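Long-range contacts in alpha-galacturonidase (Bacillus subtilis, PDB 3FEF), which hydrolyses alpha-1,4-linked galacturonate oligomers, releasing alpha-D-galacturonate, as a homotetrameric family 4 glycosidase that uses NAD(+) and manganese: residues E226-Y231 against V254-F259; W209-S214 against Y262-A267; A9-G14 against V79-L84; A37-D42 against S67-A72; E30-T35 against A334-G339. One frame throughout, in Å; residues are numbered along the deposited sequence.

Contact 1: E226-Y231 against V254-F259; sequences EFSAHY and VAFDLF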
# COMPACT_ATOMS: atom_id res chain seq x y z
N GLU A 226 3.94 -35.87 12.36
CA GLU A 226 4.27 -37.22 12.85
C GLU A 226 5.34 -37.87 12.00
O GLU A 226 6.31 -38.43 12.51
CB GLU A 226 3.02 -38.11 12.87
CG GLU A 226 2.11 -37.81 14.06
CD GLU A 226 0.64 -38.02 13.76
OE1 GLU A 226 0.33 -38.82 12.85
OE2 GLU A 226 -0.21 -37.40 14.43
N PHE A 227 5.12 -37.79 10.70
CA PHE A 227 6.03 -38.29 9.70
C PHE A 227 7.44 -37.76 9.92
O PHE A 227 8.42 -38.49 9.84
CB PHE A 227 5.51 -37.81 8.35
CG PHE A 227 6.07 -38.54 7.19
CD1 PHE A 227 6.02 -39.92 7.15
CD2 PHE A 227 6.61 -37.85 6.12
CE1 PHE A 227 6.52 -40.60 6.08
CE2 PHE A 227 7.11 -38.51 5.02
CZ PHE A 227 7.07 -39.90 5.00
N SER A 228 7.53 -36.47 10.20
CA SER A 228 8.80 -35.81 10.41
C SER A 228 9.46 -36.25 11.72
O SER A 228 10.68 -36.35 11.79
CB SER A 228 8.61 -34.30 10.43
OG SER A 228 9.81 -33.68 10.86
N ALA A 229 8.65 -36.50 12.75
CA ALA A 229 9.20 -36.92 14.03
C ALA A 229 9.74 -38.33 13.90
O ALA A 229 10.75 -38.67 14.49
CB ALA A 229 8.15 -36.86 15.12
N HIS A 230 9.08 -39.14 13.10
CA HIS A 230 9.51 -40.51 12.96
C HIS A 230 10.75 -40.69 12.08
O HIS A 230 11.60 -41.53 12.38
CB HIS A 230 8.37 -41.40 12.48
CG HIS A 230 8.57 -42.84 12.83
ND1 HIS A 230 8.85 -43.81 11.89
CD2 HIS A 230 8.57 -43.47 14.03
CE1 HIS A 230 9.00 -44.97 12.50
NE2 HIS A 230 8.84 -44.79 13.80
N TYR A 231 10.88 -39.92 11.01
CA TYR A 231 11.99 -40.12 10.07
C TYR A 231 12.99 -38.98 10.03
O TYR A 231 13.85 -38.93 9.14
CB TYR A 231 11.45 -40.36 8.66
CG TYR A 231 10.61 -41.60 8.53
CD1 TYR A 231 11.20 -42.86 8.51
CD2 TYR A 231 9.22 -41.52 8.43
CE1 TYR A 231 10.43 -44.01 8.39
CE2 TYR A 231 8.45 -42.65 8.32
CZ TYR A 231 9.06 -43.90 8.30
OH TYR A 231 8.31 -45.04 8.18
N VAL A 254 16.67 -32.59 5.19
CA VAL A 254 16.72 -31.14 5.22
C VAL A 254 15.30 -30.58 5.34
O VAL A 254 15.05 -29.65 6.11
CB VAL A 254 17.41 -30.54 3.96
CG1 VAL A 254 17.36 -28.99 4.02
CG2 VAL A 254 18.87 -31.04 3.85
N ALA A 255 14.36 -31.16 4.59
CA ALA A 255 12.97 -30.76 4.67
C ALA A 255 12.39 -31.00 6.06
O ALA A 255 11.63 -30.18 6.57
CB ALA A 255 12.13 -31.47 3.59
N PHE A 256 12.72 -32.14 6.67
CA PHE A 256 12.21 -32.42 8.02
C PHE A 256 12.78 -31.42 9.01
O PHE A 256 12.07 -30.97 9.91
CB PHE A 256 12.52 -33.85 8.47
CG PHE A 256 11.80 -34.90 7.67
CD1 PHE A 256 10.49 -34.70 7.27
CD2 PHE A 256 12.43 -36.08 7.33
CE1 PHE A 256 9.82 -35.66 6.51
CE2 PHE A 256 11.76 -37.05 6.57
CZ PHE A 256 10.46 -36.84 6.17
N ASP A 257 14.05 -31.09 8.85
CA ASP A 257 14.71 -30.17 9.76
C ASP A 257 14.10 -28.77 9.66
O ASP A 257 13.85 -28.13 10.67
CB ASP A 257 16.22 -30.15 9.47
CG ASP A 257 17.01 -29.38 10.52
OD1 ASP A 257 17.09 -29.88 11.66
OD2 ASP A 257 17.56 -28.29 10.21
N LEU A 258 13.85 -28.29 8.45
CA LEU A 258 13.22 -26.98 8.25
C LEU A 258 11.80 -26.98 8.78
O LEU A 258 11.36 -26.00 9.39
CB LEU A 258 13.21 -26.57 6.78
CG LEU A 258 14.61 -26.52 6.17
CD1 LEU A 258 14.58 -25.91 4.80
CD2 LEU A 258 15.55 -25.75 7.07
N PHE A 259 11.07 -28.08 8.56
CA PHE A 259 9.71 -28.16 9.13
C PHE A 259 9.68 -27.95 10.65
O PHE A 259 8.86 -27.21 11.15
CB PHE A 259 8.98 -29.46 8.80
CG PHE A 259 7.62 -29.55 9.45
CD1 PHE A 259 6.52 -28.91 8.87
CD2 PHE A 259 7.44 -30.22 10.66
CE1 PHE A 259 5.25 -28.97 9.47
CE2 PHE A 259 6.17 -30.27 11.28
CZ PHE A 259 5.08 -29.64 10.69

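Contact 2: W209-S214 against Y262-A267; sequences WITKAS and YGAIPA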
# COMPACT_ATOMS: atom_id res chain seq x y z
N TRP A 209 7.02 -23.04 0.09
CA TRP A 209 6.55 -23.61 1.34
C TRP A 209 5.07 -23.93 1.25
O TRP A 209 4.29 -23.21 0.62
CB TRP A 209 6.80 -22.63 2.49
CG TRP A 209 8.27 -22.38 2.66
CD1 TRP A 209 9.07 -21.60 1.86
CD2 TRP A 209 9.13 -22.93 3.67
NE1 TRP A 209 10.37 -21.64 2.32
CE2 TRP A 209 10.43 -22.44 3.43
CE3 TRP A 209 8.92 -23.80 4.75
CZ2 TRP A 209 11.52 -22.79 4.23
CZ3 TRP A 209 10.00 -24.14 5.55
CH2 TRP A 209 11.28 -23.64 5.29
N ILE A 210 4.68 -25.00 1.92
CA ILE A 210 3.30 -25.39 1.96
C ILE A 210 2.79 -25.18 3.35
O ILE A 210 3.26 -25.80 4.31
CB ILE A 210 3.14 -26.87 1.52
CG1 ILE A 210 3.59 -27.02 0.07
CG2 ILE A 210 1.70 -27.33 1.73
CD1 ILE A 210 3.74 -28.52 -0.45
N THR A 211 1.83 -24.27 3.48
CA THR A 211 1.29 -23.91 4.78
C THR A 211 -0.05 -24.61 5.05
O THR A 211 -0.54 -24.63 6.18
CB THR A 211 1.11 -22.39 4.86
OG1 THR A 211 0.26 -21.98 3.79
CG2 THR A 211 2.44 -21.70 4.69
N LYS A 212 -0.66 -25.16 4.00
CA LYS A 212 -1.88 -25.94 4.14
C LYS A 212 -1.84 -27.00 3.05
O LYS A 212 -1.35 -26.74 1.95
CB LYS A 212 -3.14 -25.10 3.94
CG LYS A 212 -3.24 -23.82 4.76
CD LYS A 212 -4.22 -22.86 4.06
CE LYS A 212 -4.40 -21.56 4.84
NZ LYS A 212 -4.88 -20.44 3.96
N ALA A 213 -2.37 -28.17 3.37
CA ALA A 213 -2.34 -29.30 2.46
C ALA A 213 -3.40 -30.32 2.85
O ALA A 213 -3.70 -30.54 4.03
CB ALA A 213 -0.96 -29.93 2.48
N SER A 214 -4.00 -30.93 1.85
CA SER A 214 -5.02 -31.90 2.12
C SER A 214 -5.05 -32.96 1.04
O SER A 214 -4.64 -32.72 -0.13
CB SER A 214 -6.38 -31.22 2.21
OG SER A 214 -6.71 -30.58 0.98
N TYR A 262 10.22 -24.36 11.37
CA TYR A 262 9.35 -23.30 10.87
C TYR A 262 7.87 -23.60 10.87
O TYR A 262 7.07 -22.69 10.77
CB TYR A 262 9.80 -22.87 9.47
CG TYR A 262 11.17 -22.22 9.44
CD1 TYR A 262 11.37 -20.95 9.99
CD2 TYR A 262 12.26 -22.87 8.86
CE1 TYR A 262 12.63 -20.34 9.96
CE2 TYR A 262 13.52 -22.26 8.80
CZ TYR A 262 13.69 -20.99 9.35
OH TYR A 262 14.93 -20.40 9.32
N GLY A 263 7.49 -24.87 10.97
CA GLY A 263 6.07 -25.25 11.03
C GLY A 263 5.33 -25.24 9.69
O GLY A 263 4.11 -25.43 9.65
N ALA A 264 6.04 -25.01 8.59
CA ALA A 264 5.43 -25.18 7.27
C ALA A 264 6.27 -26.20 6.52
O ALA A 264 7.42 -26.39 6.85
CB ALA A 264 5.37 -23.85 6.51
N ILE A 265 5.71 -26.87 5.53
CA ILE A 265 6.43 -27.90 4.82
C ILE A 265 7.29 -27.33 3.68
O ILE A 265 6.78 -26.79 2.73
CB ILE A 265 5.46 -28.93 4.22
CG1 ILE A 265 4.62 -29.59 5.34
CG2 ILE A 265 6.21 -29.93 3.34
CD1 ILE A 265 3.52 -30.55 4.83
N PRO A 266 8.62 -27.48 3.78
CA PRO A 266 9.47 -26.98 2.72
C PRO A 266 9.13 -27.73 1.44
O PRO A 266 8.94 -28.94 1.47
CB PRO A 266 10.87 -27.32 3.20
CG PRO A 266 10.72 -27.58 4.70
CD PRO A 266 9.38 -28.21 4.81
N ALA A 267 9.03 -27.01 0.32
CA ALA A 267 8.48 -27.62 -0.90
C ALA A 267 9.41 -27.56 -2.09
O ALA A 267 9.00 -27.16 -3.18
CB ALA A 267 7.12 -26.97 -1.24

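Contact 3: A9-G14 against V79-L84; sequences AYIGGG and VIISIL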
# COMPACT_ATOMS: atom_id res chain seq x y z
N ALA A 9 6.89 -20.80 -30.21
CA ALA A 9 8.27 -20.44 -30.42
C ALA A 9 9.05 -21.04 -29.26
O ALA A 9 8.66 -20.91 -28.11
CB ALA A 9 8.43 -18.95 -30.47
N TYR A 10 10.14 -21.72 -29.57
CA TYR A 10 10.94 -22.33 -28.51
C TYR A 10 12.34 -21.75 -28.50
O TYR A 10 13.13 -22.04 -29.39
CB TYR A 10 11.03 -23.83 -28.70
CG TYR A 10 11.41 -24.50 -27.42
CD1 TYR A 10 10.50 -25.25 -26.72
CD2 TYR A 10 12.67 -24.31 -26.88
CE1 TYR A 10 10.83 -25.84 -25.53
CE2 TYR A 10 13.01 -24.90 -25.68
CZ TYR A 10 12.08 -25.66 -25.01
OH TYR A 10 12.40 -26.25 -23.82
N ILE A 11 12.65 -20.95 -27.48
CA ILE A 11 13.97 -20.36 -27.31
C ILE A 11 14.84 -21.24 -26.40
O ILE A 11 14.54 -21.43 -25.21
CB ILE A 11 13.88 -18.94 -26.75
CG1 ILE A 11 12.97 -18.09 -27.64
CG2 ILE A 11 15.27 -18.33 -26.64
CD1 ILE A 11 12.62 -16.75 -27.07
N GLY A 12 15.91 -21.78 -26.98
CA GLY A 12 16.73 -22.79 -26.35
C GLY A 12 16.33 -24.10 -26.99
O GLY A 12 16.47 -25.18 -26.37
N GLY A 13 15.85 -24.01 -28.23
CA GLY A 13 15.32 -25.16 -28.97
C GLY A 13 16.27 -26.32 -29.26
O GLY A 13 15.87 -27.32 -29.88
N GLY A 14 17.52 -26.19 -28.83
CA GLY A 14 18.47 -27.27 -28.94
C GLY A 14 18.49 -28.04 -27.63
O GLY A 14 19.23 -29.02 -27.48
N VAL A 79 5.47 -18.71 -26.20
CA VAL A 79 6.94 -18.64 -26.20
C VAL A 79 7.48 -19.37 -24.98
O VAL A 79 7.16 -19.03 -23.83
CB VAL A 79 7.48 -17.18 -26.23
CG1 VAL A 79 8.99 -17.17 -26.35
CG2 VAL A 79 6.89 -16.42 -27.42
N ILE A 80 8.27 -20.41 -25.23
CA ILE A 80 8.90 -21.16 -24.17
C ILE A 80 10.37 -20.81 -24.16
O ILE A 80 11.01 -20.72 -25.22
CB ILE A 80 8.74 -22.66 -24.43
CG1 ILE A 80 7.26 -23.02 -24.50
CG2 ILE A 80 9.52 -23.48 -23.39
CD1 ILE A 80 7.04 -24.42 -24.93
N ILE A 81 10.91 -20.58 -22.97
CA ILE A 81 12.32 -20.25 -22.83
C ILE A 81 13.00 -21.22 -21.89
O ILE A 81 12.64 -21.34 -20.71
CB ILE A 81 12.54 -18.83 -22.27
CG1 ILE A 81 11.68 -17.82 -23.04
CG2 ILE A 81 14.04 -18.47 -22.32
CD1 ILE A 81 11.63 -16.43 -22.37
N SER A 82 14.00 -21.90 -22.43
CA SER A 82 14.79 -22.82 -21.67
C SER A 82 16.22 -22.80 -22.18
O SER A 82 16.60 -23.66 -22.98
CB SER A 82 14.21 -24.22 -21.84
OG SER A 82 15.17 -25.16 -21.48
N ILE A 83 16.99 -21.82 -21.74
CA ILE A 83 18.37 -21.68 -22.18
C ILE A 83 19.33 -21.78 -21.01
O ILE A 83 18.92 -21.71 -19.85
CB ILE A 83 18.64 -20.32 -22.84
CG1 ILE A 83 18.34 -19.20 -21.85
CG2 ILE A 83 17.83 -20.16 -24.14
CD1 ILE A 83 18.61 -17.85 -22.41
N LEU A 84 20.60 -21.93 -21.34
CA LEU A 84 21.67 -21.88 -20.36
C LEU A 84 22.36 -20.53 -20.53
O LEU A 84 22.85 -20.22 -21.61
CB LEU A 84 22.67 -23.01 -20.61
CG LEU A 84 23.93 -22.94 -19.74
CD1 LEU A 84 23.62 -23.25 -18.27
CD2 LEU A 84 25.01 -23.88 -20.29

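Contact 4: A37-D42 against S67-A72; sequences ALYDLD and STLKKA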
# COMPACT_ATOMS: atom_id res chain seq x y z
N ALA A 37 8.52 -23.60 -33.74
CA ALA A 37 9.74 -23.00 -34.24
C ALA A 37 10.84 -23.14 -33.18
O ALA A 37 10.73 -22.58 -32.08
CB ALA A 37 9.51 -21.54 -34.57
N LEU A 38 11.89 -23.89 -33.51
CA LEU A 38 13.02 -24.10 -32.61
C LEU A 38 14.15 -23.10 -32.86
O LEU A 38 14.74 -23.07 -33.94
CB LEU A 38 13.56 -25.52 -32.76
CG LEU A 38 12.63 -26.71 -32.48
CD1 LEU A 38 13.25 -28.00 -32.96
CD2 LEU A 38 12.31 -26.82 -31.00
N TYR A 39 14.45 -22.26 -31.88
CA TYR A 39 15.58 -21.35 -32.04
C TYR A 39 16.64 -21.58 -30.98
O TYR A 39 16.33 -21.76 -29.79
CB TYR A 39 15.13 -19.89 -32.00
CG TYR A 39 16.29 -18.94 -31.99
CD1 TYR A 39 16.91 -18.57 -33.18
CD2 TYR A 39 16.81 -18.44 -30.79
CE1 TYR A 39 18.00 -17.72 -33.18
CE2 TYR A 39 17.90 -17.59 -30.78
CZ TYR A 39 18.49 -17.23 -31.98
OH TYR A 39 19.57 -16.37 -31.99
N ASP A 40 17.90 -21.57 -31.40
CA ASP A 40 19.02 -21.81 -30.50
C ASP A 40 20.30 -21.27 -31.12
O ASP A 40 20.54 -21.43 -32.31
CB ASP A 40 19.16 -23.31 -30.23
CG ASP A 40 19.99 -23.61 -28.99
OD1 ASP A 40 21.12 -23.08 -28.89
OD2 ASP A 40 19.51 -24.36 -28.11
N LEU A 41 21.13 -20.62 -30.30
CA LEU A 41 22.41 -20.12 -30.78
C LEU A 41 23.16 -21.25 -31.47
O LEU A 41 23.82 -21.03 -32.49
CB LEU A 41 23.24 -19.57 -29.62
CG LEU A 41 22.67 -18.35 -28.89
CD1 LEU A 41 23.55 -17.94 -27.71
CD2 LEU A 41 22.49 -17.18 -29.88
N ASP A 42 23.04 -22.45 -30.93
CA ASP A 42 23.65 -23.63 -31.53
C ASP A 42 22.66 -24.32 -32.47
O ASP A 42 21.86 -25.17 -32.03
CB ASP A 42 24.10 -24.59 -30.44
CG ASP A 42 24.60 -25.91 -31.00
OD1 ASP A 42 24.51 -26.11 -32.23
OD2 ASP A 42 25.07 -26.75 -30.22
N SER A 67 16.71 -19.80 -37.74
CA SER A 67 18.04 -19.22 -37.54
C SER A 67 18.04 -17.95 -36.72
O SER A 67 19.10 -17.53 -36.26
CB SER A 67 18.69 -18.92 -38.89
OG SER A 67 17.80 -18.14 -39.68
N THR A 68 16.89 -17.32 -36.53
CA THR A 68 16.83 -16.09 -35.75
C THR A 68 15.60 -16.01 -34.84
O THR A 68 14.60 -16.67 -35.10
CB THR A 68 16.84 -14.86 -36.67
OG1 THR A 68 15.65 -14.88 -37.45
CG2 THR A 68 18.07 -14.86 -37.58
N LEU A 69 15.70 -15.19 -33.79
CA LEU A 69 14.63 -14.94 -32.85
C LEU A 69 13.38 -14.44 -33.56
O LEU A 69 12.26 -14.92 -33.31
CB LEU A 69 15.05 -13.86 -31.85
CG LEU A 69 15.63 -14.18 -30.46
CD1 LEU A 69 15.97 -12.87 -29.75
CD2 LEU A 69 14.64 -15.00 -29.63
N LYS A 70 13.57 -13.43 -34.41
CA LYS A 70 12.46 -12.83 -35.12
C LYS A 70 11.62 -13.87 -35.85
O LYS A 70 10.40 -13.82 -35.83
CB LYS A 70 12.97 -11.80 -36.13
CG LYS A 70 11.94 -11.37 -37.16
CD LYS A 70 12.50 -10.28 -38.05
CE LYS A 70 11.40 -9.50 -38.75
NZ LYS A 70 12.01 -8.47 -39.65
N LYS A 71 12.27 -14.81 -36.52
CA LYS A 71 11.55 -15.84 -37.25
C LYS A 71 10.82 -16.80 -36.31
O LYS A 71 9.70 -17.20 -36.57
CB LYS A 71 12.52 -16.60 -38.15
CG LYS A 71 12.11 -16.63 -39.63
CD LYS A 71 13.34 -16.67 -40.54
CE LYS A 71 14.48 -17.45 -39.88
NZ LYS A 71 15.80 -17.26 -40.58
N ALA A 72 11.47 -17.16 -35.20
CA ALA A 72 10.82 -17.98 -34.18
C ALA A 72 9.56 -17.30 -33.65
O ALA A 72 8.52 -17.94 -33.54
CB ALA A 72 11.78 -18.28 -33.04

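Contact 5: E30-T35 against A334-G339; sequences ERMSGT and ALLGLG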
# COMPACT_ATOMS: atom_id res chain seq x y z
N GLU A 30 -4.18 -34.79 -27.67
CA GLU A 30 -4.99 -34.81 -28.88
C GLU A 30 -5.84 -33.54 -29.01
O GLU A 30 -6.52 -33.32 -30.01
CB GLU A 30 -5.85 -36.08 -28.92
CG GLU A 30 -5.07 -37.34 -28.56
CD GLU A 30 -5.61 -38.61 -29.21
OE1 GLU A 30 -6.55 -38.52 -30.03
OE2 GLU A 30 -5.09 -39.71 -28.90
N ARG A 31 -5.76 -32.69 -28.00
CA ARG A 31 -6.49 -31.43 -27.98
C ARG A 31 -5.96 -30.39 -28.96
O ARG A 31 -6.68 -29.48 -29.35
CB ARG A 31 -6.48 -30.85 -26.56
CG ARG A 31 -7.35 -31.60 -25.53
CD ARG A 31 -7.28 -30.90 -24.14
NE ARG A 31 -5.96 -31.02 -23.52
CZ ARG A 31 -5.65 -30.58 -22.30
NH1 ARG A 31 -6.56 -29.96 -21.55
NH2 ARG A 31 -4.42 -30.75 -21.84
N MSE A 32 -4.70 -30.52 -29.39
CA MSE A 32 -4.06 -29.44 -30.13
C MSE A 32 -3.18 -29.90 -31.27
O MSE A 32 -2.72 -31.03 -31.31
CB MSE A 32 -3.17 -28.61 -29.20
CG MSE A 32 -3.87 -27.90 -28.06
SE MSE A 32 -2.53 -27.08 -26.87
CE MSE A 32 -1.68 -28.67 -26.15
N SER A 33 -2.89 -28.98 -32.19
CA SER A 33 -1.87 -29.23 -33.19
C SER A 33 -1.41 -27.92 -33.80
O SER A 33 -2.13 -26.92 -33.75
CB SER A 33 -2.41 -30.17 -34.28
OG SER A 33 -3.15 -29.44 -35.24
N GLY A 34 -0.23 -27.94 -34.40
CA GLY A 34 0.33 -26.75 -35.05
C GLY A 34 1.83 -26.92 -35.25
O GLY A 34 2.30 -28.02 -35.57
N THR A 35 2.59 -25.85 -35.05
CA THR A 35 4.02 -25.88 -35.33
C THR A 35 4.89 -25.36 -34.18
O THR A 35 4.49 -24.48 -33.41
CB THR A 35 4.35 -24.99 -36.54
OG1 THR A 35 4.12 -23.64 -36.17
CG2 THR A 35 3.43 -25.32 -37.72
N ALA A 334 -4.63 -24.83 -21.33
CA ALA A 334 -5.52 -24.01 -20.52
C ALA A 334 -5.50 -22.58 -21.07
O ALA A 334 -6.52 -21.90 -21.13
CB ALA A 334 -5.10 -24.03 -19.06
N LEU A 335 -4.32 -22.13 -21.49
CA LEU A 335 -4.21 -20.77 -22.00
C LEU A 335 -4.98 -20.61 -23.29
O LEU A 335 -5.42 -19.51 -23.61
CB LEU A 335 -2.74 -20.37 -22.17
CG LEU A 335 -2.06 -20.05 -20.83
CD1 LEU A 335 -0.57 -19.91 -21.01
CD2 LEU A 335 -2.66 -18.78 -20.22
N LEU A 336 -5.18 -21.70 -24.01
CA LEU A 336 -5.94 -21.66 -25.27
C LEU A 336 -7.43 -21.89 -25.06
O LEU A 336 -8.22 -21.84 -26.01
CB LEU A 336 -5.39 -22.68 -26.26
CG LEU A 336 -3.94 -22.37 -26.68
CD1 LEU A 336 -3.25 -23.58 -27.24
CD2 LEU A 336 -3.91 -21.22 -27.67
N GLY A 337 -7.83 -22.11 -23.81
CA GLY A 337 -9.23 -22.31 -23.51
C GLY A 337 -9.66 -23.76 -23.60
O GLY A 337 -10.84 -24.06 -23.51
N LEU A 338 -8.70 -24.67 -23.73
CA LEU A 338 -9.03 -26.09 -23.92
C LEU A 338 -9.13 -26.84 -22.62
O LEU A 338 -9.20 -28.07 -22.60
CB LEU A 338 -7.99 -26.77 -24.82
CG LEU A 338 -7.83 -26.06 -26.17
CD1 LEU A 338 -6.67 -26.64 -26.94
CD2 LEU A 338 -9.11 -26.13 -26.98
N GLY A 339 -9.14 -26.09 -21.53
CA GLY A 339 -9.24 -26.63 -20.19
C GLY A 339 -9.08 -25.43 -19.26
O GLY A 339 -8.89 -24.29 -19.73

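Contact 1: E226-Y231 against V254-F259
Phe256 drives its ring edge toward the face of Phe227 in an offset edge-to-face pair, with ring centroids 5.7 Å apart and planes turned 85° to each other. The closest carbons are Phe227 CD2 and Phe256 CE1 at 3.9 Å. CG of Phe256 stands anti to its own carbonyl carbon (chi1 -66°), which sends the ring across the gap between the helices and onto the backbone of 226-231. There Ser228 CA makes an off-centre CH-pi contact, 4.2 Å from the Phe256 centroid, while Ser228 OG lies 3.6 Å from Phe256 CB. That hydroxyl has its polar partner in Glu260, one turn beyond Phe256. Tyr231 O sits 3.7 Å from Phe256 CD2, and Tyr231 CB lies 3.9 Å from Phe256 CE2; the Tyr231 hydroxyl is hydrogen-bonded to Glu185. Tyr236 touches the Phe256 ring as well. Replacing Phe256 by an alanine is likely to deprive the face of Phe227 of its edge partner and open a gap between the two helices. Helix 171-187 packs on Phe227 through Leu178 and Met182. The axes of 226-231 and 254-259 approach to 9.7 Å, their directions 120° apart: a crossed helix pair packed chiefly through Phe256, a buried helix-helix packing within the C-terminal domain of the family 4 fold.

Contact 2: W209-S214 against Y262-A267
Trp209 and Pro266 form the tight side of this contact: the proline CA lies over one face of the indole, 4.2 Å from the centroid of the six-membered ring, and Pro266 CG comes to 3.6 Å from Trp209 CZ3. CG of Trp209 is anti to the carbonyl carbon (chi1 -62°), laying the indole along the opposing chain, where Ala264 O meets its edge, 3.7 Å from Trp209 CE3. At the far rim Trp209 CH2 touches Tyr262 CD2 at 3.8 Å, the two rings steeply inclined. Val385 of helix 383-405 packs on both aromatics.

The backbones pair as a short antiparallel ladder that attaches strand 265-266 to strand 207-215 in the C-terminal domain. Ile210 and Ile265 are the hydrogen-bonded pair: Ile210 N reaches Ile265 O, and Ile265 N reaches Ile210 O, each at 2.9 Å with an N-H...O angle of 159°. Their side chains occupy the face away from Trp209 and Pro266, where Thr175 of helix 171-187 touches both isoleucines. Ile210 CG1 also meets Ala267 CB at 3.8 Å. Strand 207-215 begins just beyond His206, a ligand of the bound magnesium.

Beyond Ile210 the fit slackens. The strand bends sharply at Thr211, whose CG2 meets Ala264 CB at 4.1 Å while its OG1 is bonded to Asn200 ND2. Lys212 is solvent-exposed and extends to pack on Arg372 of the third subunit; Gly263, with positive phi just after helix 253-262, is likewise exposed.

Contact 3: A9-G14 against V79-L84
Ile11 is held by two backbone bonds to segment 79-84, its N bonding to Ile80 O at 2.8 Å and its O accepting from Ser82 N at 2.9 Å in a nearly straight bond (177°). With Ile80 N to Ala9 O, also 2.9 Å, these bonds join strands 6-11 and 78-81, adjacent parallel strands at the centre of the Rossmann-type sheet. Tyr10 and Ile80 share one face of it. CG of Tyr10 lies anti to the backbone N (chi1 -160°), carrying the ring across its neighbour: Ile80 CB sits over the ring face and Ile80 CG2 presses to 3.4 Å from Tyr10 CE1. The hydroxyl end reaches Ser82, two residues on from Ile80, with Tyr10 OH 3.4 Å from Ser82 CB. On the other face Ile11 CD1 meets Val79 CG1 at 3.7 Å, and Ile11 CG2 runs beside Ile83 CG2 at 4.0 Å.

The second shell fixes these groups. Trp18, Ala19 and Leu22 of helix 18-28 pack on Tyr10, so a serine in its place would probably leave a gap between that helix and Ile80. Leu69 backs Ile11, Phe126 of helix 112-136 backs Ile81 and Ile83, and Thr146 OG1 is bonded to Ile83 N. At the end of the strand, Tyr10 to Gly13 make a type II turn that opens the glycine-rich loop, which probably contributes to the NAD(+) site. Gly12 has phi 103°, and any side chain on it would strike a carbonyl: its CA already makes a C-H...O contact of 3.5 Å with Ser82 O.

Contact 4: A37-D42 against S67-A72
Beside Tyr39, whose ring lies against residues 67-69, the carboxylate of Asp40 takes up two backbone N-H groups: OD1 accepts from Asp42 N at 2.9 Å, closing an Asx turn, and OD2 accepts from Gly14 N in the glycine-rich loop. Asp42 in turn stands at the N-cap of helix 43-53 and caps Ala45 N through OD1.

Tyr39 carries the contact itself. Its CG is anti to the backbone N (chi1 173°), which swings the ring over the start of helix 69-73. Leu69 N lies above one face, 3.4 Å from the ring plane and toward its rim, while Ser67 O is at the edge, 3.3 Å from Tyr39 CE1. Thr68, at the helix N-cap position, thus sits pressed against the ring. Further out Tyr39 CE2 meets Leu69 CG at 4.1 Å.

Deeper in, the methyl of Ala72 packs on the root of the tyrosine, with Ala72 CB 3.9 Å from Tyr39 CB, and Ala37 CB lies 3.8 Å from Ala72 CA. The small Ala37 and Ala72 probably allow this close approach of helix to strand. An acidic residue just past the second strand, near the glycine-rich loop, is characteristic of NAD-binding Rossmann folds, and Asp40 is placed accordingly.

Contact 5: E30-T35 against A334-G339
Arg31 runs alongside Leu338, joining the nucleotide-binding domain to a Schellman motif that ends helix 328-335 of the C-terminal domain. In that motif Gly337 has positive phi and its N bonds back to Ala334 O at 3.0 Å, after which the chain brings Leu338 and Gly339 to Arg31. From Arg31 CB, 4.2 Å from Leu338 CD1, the chain extends through CG and brings CD to 3.8 Å from Leu338 O. A bend at chi3 (-69°) then turns the guanidinium so that its edge faces that same carbonyl: NH1 makes a weak hydrogen bond with Leu338 O, 3.4 Å long and bent to 144°. NE and NH2 are both bonded right next to the segments, NH2 in a salt bridge to Asp29 of its own domain that probably fixes the group's orientation more than the carbonyl does. Asn330 and Ala333 of helix 328-335 also touch the arginine, which remains partly exposed.

The buried part belongs to the selenomethionine Met32. Its side chain lies across two leucines, Leu336 and Leu338, and is flanked by Val329 and Ile332 of the same helix; Leu3 in turn touches both leucines. SE of Met32 rests 3.6 Å from Leu336 CD1. Met32 CG comes unusually close to Leu338 CD1, 3.3 Å, a squeeze to be read with caution.

Contacts 3 and 4 share the Rossmann sheet and touch: Tyr10 N lies 2.7 Å from Ala37 O on the neighbouring strand. Contact 3 is its buried strand pairing, built on backbone bonds; contact 4, partly buried, sets a helix on the same sheet by side-chain packing. Contact 5 lies at the surface just before strand 34-39, where it bridges the two domains with a weak polar link and a selenomethionine-leucine patch. Contacts 1 and 2 are buried in the C-terminal domain and adjoin, helix 253-262 leading into strand 265-266; the first is aromatic, the second adds strand pairing. Centres of contacts 1 and 4 lie about 46 Å apart.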